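Long-range contacts in cysteine-rich repeat secretory protein 15 (Arabidopsis thaliana, PDB 6GRF), which probably modulates cell-to-cell trafficking through plasmodesmata, as a membrane protein whose ectodomain carries two DUF26 (Gnk2-homologous) domains: residues L146-L154 with P176-V187; C194-V202 with Y208-Y216. All coordinates share one frame; numbering follows the deposited sequence.

Contact 1. Residues L146-L154 with P176-V187; sequences LSDLESTQL and PSDCTACLAESV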
loop_
_atom_site.group_PDB
_atom_site.type_symbol
_atom_site.label_atom_id
_atom_site.label_comp_id
_atom_site.label_asym_id
_atom_site.label_seq_id
_atom_site.Cartn_x
_atom_site.Cartn_y
_atom_site.Cartn_z
ATOM N N LEU A 146 -9.940 -5.812 -14.615
ATOM C CA LEU A 146 -9.624 -4.482 -14.096
ATOM C C LEU A 146 -10.915 -3.709 -13.829
ATOM O O LEU A 146 -10.991 -2.949 -12.870
ATOM C CB LEU A 146 -8.724 -3.736 -15.086
ATOM C CG LEU A 146 -7.289 -4.249 -15.193
ATOM C CD1 LEU A 146 -6.480 -3.364 -16.116
ATOM C CD2 LEU A 146 -6.620 -4.336 -13.831
ATOM N N SER A 147 -11.934 -3.936 -14.660
ATOM C CA SER A 147 -13.216 -3.291 -14.469
ATOM C C SER A 147 -13.878 -3.772 -13.165
ATOM O O SER A 147 -14.526 -2.994 -12.452
ATOM C CB SER A 147 -14.112 -3.510 -15.645
ATOM O OG SER A 147 -15.428 -3.106 -15.313
ATOM N N ASP A 148 -13.731 -5.061 -12.863
ATOM C CA ASP A 148 -14.294 -5.645 -11.662
ATOM C C ASP A 148 -13.545 -5.130 -10.414
ATOM O O ASP A 148 -14.181 -4.830 -9.416
ATOM C CB ASP A 148 -14.266 -7.168 -11.750
ATOM C CG ASP A 148 -14.944 -7.859 -10.583
ATOM O OD1 ASP A 148 -15.906 -7.291 -10.028
ATOM O OD2 ASP A 148 -14.478 -8.938 -10.216
ATOM N N LEU A 149 -12.210 -5.042 -10.489
ATOM C CA LEU A 149 -11.348 -4.541 -9.394
ATOM C C LEU A 149 -11.779 -3.120 -8.994
ATOM O O LEU A 149 -11.883 -2.812 -7.796
ATOM C CB LEU A 149 -9.872 -4.550 -9.821
ATOM C CG LEU A 149 -9.208 -5.914 -10.027
ATOM C CD1 LEU A 149 -7.710 -5.756 -10.251
ATOM C CD2 LEU A 149 -9.453 -6.876 -8.879
ATOM N N GLU A 150 -12.018 -2.282 -10.009
ATOM C CA GLU A 150 -12.431 -0.877 -9.887
ATOM C C GLU A 150 -13.759 -0.718 -9.136
ATOM O O GLU A 150 -14.108 0.396 -8.799
ATOM C CB GLU A 150 -12.717 -0.293 -11.268
ATOM C CG GLU A 150 -11.577 0.455 -11.903
ATOM C CD GLU A 150 -11.982 1.028 -13.253
ATOM O OE1 GLU A 150 -12.934 0.493 -13.844
ATOM O OE2 GLU A 150 -11.359 2.011 -13.709
ATOM N N SER A 151 -14.521 -1.813 -8.988
ATOM C CA SER A 151 -15.858 -1.826 -8.374
ATOM C C SER A 151 -15.738 -1.820 -6.845
ATOM O O SER A 151 -16.698 -1.515 -6.137
ATOM C CB SER A 151 -16.731 -2.992 -8.882
ATOM O OG SER A 151 -16.324 -4.298 -8.419
ATOM N N THR A 152 -14.548 -2.148 -6.349
ATOM C CA THR A 152 -14.280 -2.249 -4.939
ATOM C C THR A 152 -14.587 -0.908 -4.252
ATOM O O THR A 152 -14.271 0.160 -4.793
ATOM C CB THR A 152 -12.837 -2.708 -4.757
ATOM O OG1 THR A 152 -12.753 -3.881 -5.568
ATOM C CG2 THR A 152 -12.453 -2.967 -3.318
ATOM N N GLN A 153 -15.243 -0.996 -3.086
ATOM C CA GLN A 153 -15.599 0.163 -2.234
ATOM C C GLN A 153 -14.881 0.074 -0.878
ATOM O O GLN A 153 -14.470 1.090 -0.321
ATOM C CB GLN A 153 -17.115 0.227 -2.052
ATOM C CG GLN A 153 -17.854 0.677 -3.301
ATOM C CD GLN A 153 -19.355 0.657 -3.146
ATOM O OE1 GLN A 153 -19.903 0.581 -2.053
ATOM N NE2 GLN A 153 -20.047 0.720 -4.262
ATOM N N LEU A 154 -14.752 -1.145 -0.350
ATOM C CA LEU A 154 -14.083 -1.449 0.922
ATOM C C LEU A 154 -13.178 -2.661 0.713
ATOM O O LEU A 154 -13.546 -3.593 0.014
ATOM C CB LEU A 154 -15.106 -1.824 1.995
ATOM C CG LEU A 154 -16.181 -0.795 2.308
ATOM C CD1 LEU A 154 -17.369 -1.461 2.984
ATOM C CD2 LEU A 154 -15.614 0.318 3.169
ATOM N N PRO A 176 -15.684 4.864 0.897
ATOM C CA PRO A 176 -16.057 4.121 -0.308
ATOM C C PRO A 176 -15.887 4.882 -1.632
ATOM O O PRO A 176 -15.349 4.335 -2.594
ATOM C CB PRO A 176 -17.549 3.832 -0.094
ATOM C CG PRO A 176 -17.693 3.756 1.406
ATOM C CD PRO A 176 -16.716 4.781 1.943
ATOM N N SER A 177 -16.391 6.115 -1.684
ATOM C CA SER A 177 -16.304 6.950 -2.877
ATOM C C SER A 177 -14.832 7.163 -3.253
ATOM O O SER A 177 -14.455 7.070 -4.431
ATOM C CB SER A 177 -17.001 8.264 -2.656
ATOM O OG SER A 177 -18.299 8.054 -2.123
ATOM N N ASP A 178 -14.005 7.447 -2.237
ATOM C CA ASP A 178 -12.596 7.741 -2.448
ATOM C C ASP A 178 -11.836 6.468 -2.848
ATOM O O ASP A 178 -10.915 6.536 -3.617
ATOM C CB ASP A 178 -11.975 8.423 -1.227
ATOM C CG ASP A 178 -12.346 9.893 -1.075
ATOM O OD1 ASP A 178 -12.722 10.535 -2.091
ATOM O OD2 ASP A 178 -12.228 10.400 0.060
ATOM N N CYS A 179 -12.216 5.320 -2.285
ATOM C CA CYS A 179 -11.648 4.034 -2.667
ATOM C C CYS A 179 -11.908 3.766 -4.160
ATOM O O CYS A 179 -10.974 3.438 -4.888
ATOM C CB CYS A 179 -12.193 2.909 -1.796
ATOM S SG CYS A 179 -11.725 1.257 -2.372
ATOM N N THR A 180 -13.153 3.979 -4.611
ATOM C CA THR A 180 -13.536 3.787 -6.030
ATOM C C THR A 180 -12.651 4.657 -6.940
ATOM O O THR A 180 -12.122 4.178 -7.928
ATOM C CB THR A 180 -15.031 4.073 -6.255
ATOM O OG1 THR A 180 -15.763 3.169 -5.432
ATOM C CG2 THR A 180 -15.488 3.910 -7.689
ATOM N N ALA A 181 -12.499 5.942 -6.585
ATOM C CA ALA A 181 -11.711 6.915 -7.360
ATOM C C ALA A 181 -10.226 6.526 -7.363
ATOM O O ALA A 181 -9.556 6.654 -8.385
ATOM C CB ALA A 181 -11.920 8.306 -6.796
ATOM N N CYS A 182 -9.716 6.050 -6.219
ATOM C CA CYS A 182 -8.331 5.660 -6.109
ATOM C C CYS A 182 -8.057 4.469 -7.042
ATOM O O CYS A 182 -7.080 4.468 -7.787
ATOM C CB CYS A 182 -7.976 5.334 -4.662
ATOM S SG CYS A 182 -6.200 5.128 -4.355
ATOM N N LEU A 183 -8.926 3.456 -6.992
ATOM C CA LEU A 183 -8.741 2.243 -7.811
ATOM C C LEU A 183 -8.949 2.574 -9.291
ATOM O O LEU A 183 -8.235 2.047 -10.127
ATOM C CB LEU A 183 -9.691 1.137 -7.340
ATOM C CG LEU A 183 -9.302 0.512 -6.004
ATOM C CD1 LEU A 183 -10.327 -0.506 -5.555
ATOM C CD2 LEU A 183 -7.927 -0.111 -6.088
ATOM N N ALA A 184 -9.885 3.478 -9.592
ATOM C CA ALA A 184 -10.096 3.951 -10.969
ATOM C C ALA A 184 -8.782 4.515 -11.522
ATOM O O ALA A 184 -8.398 4.197 -12.628
ATOM C CB ALA A 184 -11.204 4.980 -11.038
ATOM N N GLU A 185 -8.079 5.318 -10.719
ATOM C CA GLU A 185 -6.799 5.864 -11.131
ATOM C C GLU A 185 -5.751 4.747 -11.280
ATOM O O GLU A 185 -4.928 4.818 -12.167
ATOM C CB GLU A 185 -6.343 6.942 -10.140
ATOM C CG GLU A 185 -5.014 7.594 -10.501
ATOM C CD GLU A 185 -5.055 8.511 -11.709
ATOM O OE1 GLU A 185 -6.164 8.739 -12.239
ATOM O OE2 GLU A 185 -3.975 9.007 -12.112
ATOM N N SER A 186 -5.741 3.761 -10.379
ATOM C CA SER A 186 -4.799 2.625 -10.451
ATOM C C SER A 186 -4.895 1.910 -11.801
ATOM O O SER A 186 -3.898 1.604 -12.428
ATOM C CB SER A 186 -5.069 1.620 -9.380
ATOM O OG SER A 186 -4.248 1.866 -8.268
ATOM N N VAL A 187 -6.130 1.608 -12.182
ATOM C CA VAL A 187 -6.428 0.812 -13.348
ATOM C C VAL A 187 -6.038 1.612 -14.590
ATOM O O VAL A 187 -5.420 1.065 -15.518
ATOM C CB VAL A 187 -7.910 0.391 -13.334
ATOM C CG1 VAL A 187 -8.454 0.049 -14.716
ATOM C CG2 VAL A 187 -8.109 -0.758 -12.356
HETATM O O HOH W 1 -9.803 3.762 -14.767
#
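Leu-146 and Glu-150 meet Val-187 in the second DUF26 domain, where the end of helix 136-149 and the loop after it pack on helix 176-193, on one side of the antiparallel sheet. The apolar part begins with Val-187: its CG1 lies 3.8 Å from Leu-146 CB, the two side chains sliding past each other in opposite directions, while its CG2 sits 3.7 Å from Glu-150 CG. Further along, Leu-183 CD1 presses against Thr-152 CB at 3.4 Å, a tight carbon pair, and also touches Leu-149 O; Leu-183 and Leu-149 both continue onto Ala-168 of strand 164-170. A type I turn spans Leu-149 to Thr-152, and Thr-152 OG1, placed beside its own backbone N (chi1 -53°), joins Thr-152 N in bonding to Leu-149 O. Among the polar contacts, Gln-153 O receives a CA-H...O contact from Pro-176 CA, nearly straight at 162°, and faces CB of Cys-179, whose sulfur is disulfide-bonded to Cys-170. A water makes a polar bridge between the segments: the extended Glu-150 side chain crosses Val-187 at about a right angle, and the water donates to Glu-150 OE2 and to Ala-184 O, each at 2.6 Å.

Contact 2. Residues C194-V202 with Y208-Y216; sequences CGSAVAAEV and YARYWGSGY
The beta hairpin of strands 199-204 and 207-213 supplies two neighbouring strands of the five-stranded antiparallel sheet in the second DUF26 domain. Ala-200 with Tyr-211 and Val-202 with Ala-209 are hydrogen-bonded pairs, each with two backbone bonds; that from Val-202 N to Ala-209 O is 2.9 Å. Glu-201 and Arg-210 form the non-hydrogen-bonded pair between them, and a weak bond from Gly-213 N to Val-198 O also links the segments near the end of strand 207-213.

Tyr-211 does most of the side-chain work. With CG held between the backbone N and the carbonyl carbon (chi1 76°), its ring swings back under the neighbouring strand, where Ala-200 N lies over the ring centre, 3.9 Å above the plane, and Ala-200 CB is 3.8 Å from CE2. At the ring edge, Tyr-211 OH donates to Ala-197 O at 2.7 Å, approaching from above that carbonyl's plane, and it has a second partner in Arg-142 of helix 136-149.

On the other face of the sheet, Glu-201 and Arg-210 lie side by side, pointing the same way. Their contact is mainly through the aliphatic chain: Glu-201 OE1 is 3.3 Å from Arg-210 CD but 4.4 Å from its NE, beyond a salt bridge, and the same OE1 is hydrogen-bonded to Tyr-203. On the Tyr-211 face, Ala-200, Val-202 and Ala-209 pack on Leu-190 of helix 176-193, giving the helix-backed antiparallel sheet of a Gnk2-like domain.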
loop_
_atom_site.group_PDB
_atom_site.type_symbol
_atom_site.label_atom_id
_atom_site.label_comp_id
_atom_site.label_asym_id
_atom_site.label_seq_id
_atom_site.Cartn_x
_atom_site.Cartn_y
_atom_site.Cartn_z
ATOM N N CYS A 194 1.601 0.197 -18.586
ATOM C CA CYS A 194 1.950 -1.201 -18.834
ATOM C C CYS A 194 1.033 -1.792 -19.912
ATOM O O CYS A 194 0.372 -2.797 -19.688
ATOM C CB CYS A 194 1.789 -2.035 -17.571
ATOM S SG CYS A 194 2.749 -1.426 -16.165
ATOM N N GLY A 195 0.990 -1.143 -21.075
ATOM C CA GLY A 195 -0.029 -1.414 -22.070
ATOM C C GLY A 195 -0.164 -2.893 -22.405
ATOM O O GLY A 195 -1.290 -3.399 -22.451
ATOM N N SER A 196 0.965 -3.576 -22.648
ATOM C CA SER A 196 0.964 -4.916 -23.267
ATOM C C SER A 196 1.480 -6.007 -22.313
ATOM O O SER A 196 1.641 -7.156 -22.722
ATOM C CB SER A 196 1.780 -4.908 -24.530
ATOM O OG SER A 196 1.445 -3.798 -25.350
ATOM N N ALA A 197 1.747 -5.659 -21.053
ATOM C CA ALA A 197 2.434 -6.567 -20.116
ATOM C C ALA A 197 1.520 -7.739 -19.737
ATOM O O ALA A 197 0.312 -7.563 -19.600
ATOM C CB ALA A 197 2.840 -5.807 -18.884
ATOM N N VAL A 198 2.118 -8.916 -19.522
ATOM C CA VAL A 198 1.377 -10.113 -19.105
ATOM C C VAL A 198 0.970 -9.985 -17.634
ATOM O O VAL A 198 0.048 -10.666 -17.174
ATOM C CB VAL A 198 2.186 -11.404 -19.348
ATOM C CG1 VAL A 198 3.294 -11.611 -18.330
ATOM C CG2 VAL A 198 1.281 -12.622 -19.388
ATOM N N ALA A 199 1.704 -9.132 -16.909
ATOM C CA ALA A 199 1.534 -8.919 -15.501
ATOM C C ALA A 199 2.063 -7.527 -15.155
ATOM O O ALA A 199 3.091 -7.121 -15.656
ATOM C CB ALA A 199 2.262 -9.991 -14.727
ATOM N N ALA A 200 1.337 -6.810 -14.302
ATOM C CA ALA A 200 1.790 -5.513 -13.826
ATOM C C ALA A 200 1.172 -5.193 -12.464
ATOM O O ALA A 200 0.190 -5.790 -12.078
ATOM C CB ALA A 200 1.438 -4.459 -14.834
ATOM N N GLU A 201 1.769 -4.222 -11.764
ATOM C CA GLU A 201 1.282 -3.744 -10.470
ATOM C C GLU A 201 1.451 -2.222 -10.412
ATOM O O GLU A 201 2.437 -1.692 -10.879
ATOM C CB GLU A 201 1.973 -4.477 -9.315
ATOM C CG GLU A 201 3.490 -4.608 -9.420
ATOM C CD GLU A 201 4.156 -5.378 -8.273
ATOM O OE1 GLU A 201 3.419 -6.063 -7.507
ATOM O OE2 GLU A 201 5.414 -5.300 -8.124
ATOM N N VAL A 202 0.435 -1.539 -9.879
ATOM C CA VAL A 202 0.492 -0.118 -9.603
ATOM C C VAL A 202 0.083 0.140 -8.148
ATOM O O VAL A 202 -0.980 -0.308 -7.682
ATOM C CB VAL A 202 -0.393 0.673 -10.579
ATOM C CG1 VAL A 202 -0.719 2.059 -10.051
ATOM C CG2 VAL A 202 0.263 0.755 -11.943
ATOM N N TYR A 208 -3.834 -0.028 -4.180
ATOM C CA TYR A 208 -3.065 -0.640 -5.251
ATOM C C TYR A 208 -3.899 -1.700 -5.984
ATOM O O TYR A 208 -4.943 -2.138 -5.527
ATOM C CB TYR A 208 -1.758 -1.236 -4.730
ATOM C CG TYR A 208 -1.874 -2.471 -3.877
ATOM C CD1 TYR A 208 -1.952 -2.391 -2.495
ATOM C CD2 TYR A 208 -1.834 -3.735 -4.440
ATOM C CE1 TYR A 208 -2.001 -3.531 -1.703
ATOM C CE2 TYR A 208 -1.900 -4.885 -3.668
ATOM C CZ TYR A 208 -1.978 -4.785 -2.291
ATOM O OH TYR A 208 -2.033 -5.918 -1.526
ATOM N N ALA A 209 -3.381 -2.099 -7.141
ATOM C CA ALA A 209 -4.010 -3.050 -8.019
ATOM C C ALA A 209 -2.924 -3.746 -8.841
ATOM O O ALA A 209 -1.953 -3.104 -9.249
ATOM C CB ALA A 209 -5.007 -2.344 -8.894
ATOM N N ARG A 210 -3.104 -5.059 -9.028
ATOM C CA ARG A 210 -2.180 -5.949 -9.724
ATOM C C ARG A 210 -3.008 -6.844 -10.646
ATOM O O ARG A 210 -4.106 -7.201 -10.311
ATOM C CB ARG A 210 -1.440 -6.934 -8.803
ATOM C CG ARG A 210 -0.694 -6.329 -7.627
ATOM C CD ARG A 210 0.402 -7.225 -7.061
ATOM N NE ARG A 210 -0.105 -8.236 -6.146
ATOM C CZ ARG A 210 -0.535 -9.438 -6.519
ATOM N NH1 ARG A 210 -0.446 -9.793 -7.792
ATOM N NH2 ARG A 210 -1.052 -10.270 -5.625
ATOM N N TYR A 211 -2.435 -7.235 -11.776
ATOM C CA TYR A 211 -2.991 -8.345 -12.565
ATOM C C TYR A 211 -1.823 -9.184 -13.089
ATOM O O TYR A 211 -0.704 -8.693 -13.207
ATOM C CB TYR A 211 -3.890 -7.847 -13.703
ATOM C CG TYR A 211 -3.108 -7.281 -14.858
ATOM C CD1 TYR A 211 -2.573 -8.109 -15.831
ATOM C CD2 TYR A 211 -2.820 -5.930 -14.925
ATOM C CE1 TYR A 211 -1.795 -7.602 -16.857
ATOM C CE2 TYR A 211 -2.066 -5.404 -15.958
ATOM C CZ TYR A 211 -1.552 -6.244 -16.926
ATOM O OH TYR A 211 -0.801 -5.730 -17.939
ATOM N N TRP A 212 -2.121 -10.449 -13.402
ATOM C CA TRP A 212 -1.149 -11.390 -13.937
ATOM C C TRP A 212 -1.874 -12.487 -14.744
ATOM O O TRP A 212 -3.060 -12.758 -14.541
ATOM C CB TRP A 212 -0.284 -11.939 -12.791
ATOM C CG TRP A 212 -1.052 -12.753 -11.801
ATOM C CD1 TRP A 212 -1.185 -14.107 -11.809
ATOM C CD2 TRP A 212 -1.826 -12.286 -10.681
ATOM N NE1 TRP A 212 -1.975 -14.518 -10.771
ATOM C CE2 TRP A 212 -2.373 -13.424 -10.053
ATOM C CE3 TRP A 212 -2.099 -11.028 -10.131
ATOM C CZ2 TRP A 212 -3.187 -13.347 -8.923
ATOM C CZ3 TRP A 212 -2.909 -10.948 -9.017
ATOM C CH2 TRP A 212 -3.444 -12.092 -8.420
ATOM N N GLY A 213 -1.158 -13.079 -15.703
ATOM C CA GLY A 213 -1.601 -14.282 -16.415
ATOM C C GLY A 213 -1.283 -15.531 -15.608
ATOM O O GLY A 213 -0.256 -15.583 -14.924
ATOM N N SER A 214 -2.171 -16.532 -15.682
ATOM C CA SER A 214 -2.050 -17.804 -14.938
ATOM C C SER A 214 -1.111 -18.778 -15.669
ATOM O O SER A 214 0.059 -18.931 -15.264
ATOM C CB SER A 214 -3.403 -18.422 -14.689
ATOM O OG SER A 214 -4.183 -17.599 -13.840
ATOM N N GLY A 215 -1.614 -19.438 -16.727
ATOM C CA GLY A 215 -0.832 -20.408 -17.534
ATOM C C GLY A 215 -0.162 -19.741 -18.732
ATOM O O GLY A 215 0.093 -20.395 -19.748
ATOM N N TYR A 216 0.116 -18.431 -18.595
ATOM C CA TYR A 216 0.690 -17.556 -19.629
ATOM C C TYR A 216 2.207 -17.438 -19.419
ATOM O O TYR A 216 2.677 -16.764 -18.492
ATOM C CB TYR A 216 0.009 -16.178 -19.599
ATOM C CG TYR A 216 -1.064 -15.998 -20.641
ATOM C CD1 TYR A 216 -0.733 -15.659 -21.944
ATOM C CD2 TYR A 216 -2.400 -16.200 -20.338
ATOM C CE1 TYR A 216 -1.706 -15.511 -22.920
ATOM C CE2 TYR A 216 -3.385 -16.065 -21.304
ATOM C CZ TYR A 216 -3.037 -15.720 -22.601
ATOM O OH TYR A 216 -4.002 -15.593 -23.561
#

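Both contacts belong to the second DUF26 domain, with centres about 17 Å apart, and helix 176-193 leads from one into the other. Contact 1 sets a helix end and the following loop against a helix through side chains, a CA-H...O contact and one bridging water; contact 2 joins adjacent strands mainly through direct backbone hydrogen bonds. Each is partly buried. In contact 1 Leu-146, Leu-149, Leu-183 and Val-187 are buried while Gln-153, Leu-154 and Pro-176 reach the surface; in contact 2 the helix-facing Ala-200, Val-202, Ala-209 and Tyr-211 are buried, and Glu-201, Arg-210 and Trp-212 are partly exposed. The two meet between helices and sheet, where Leu-183 CD2 lies 3.7 Å from Tyr-208 O.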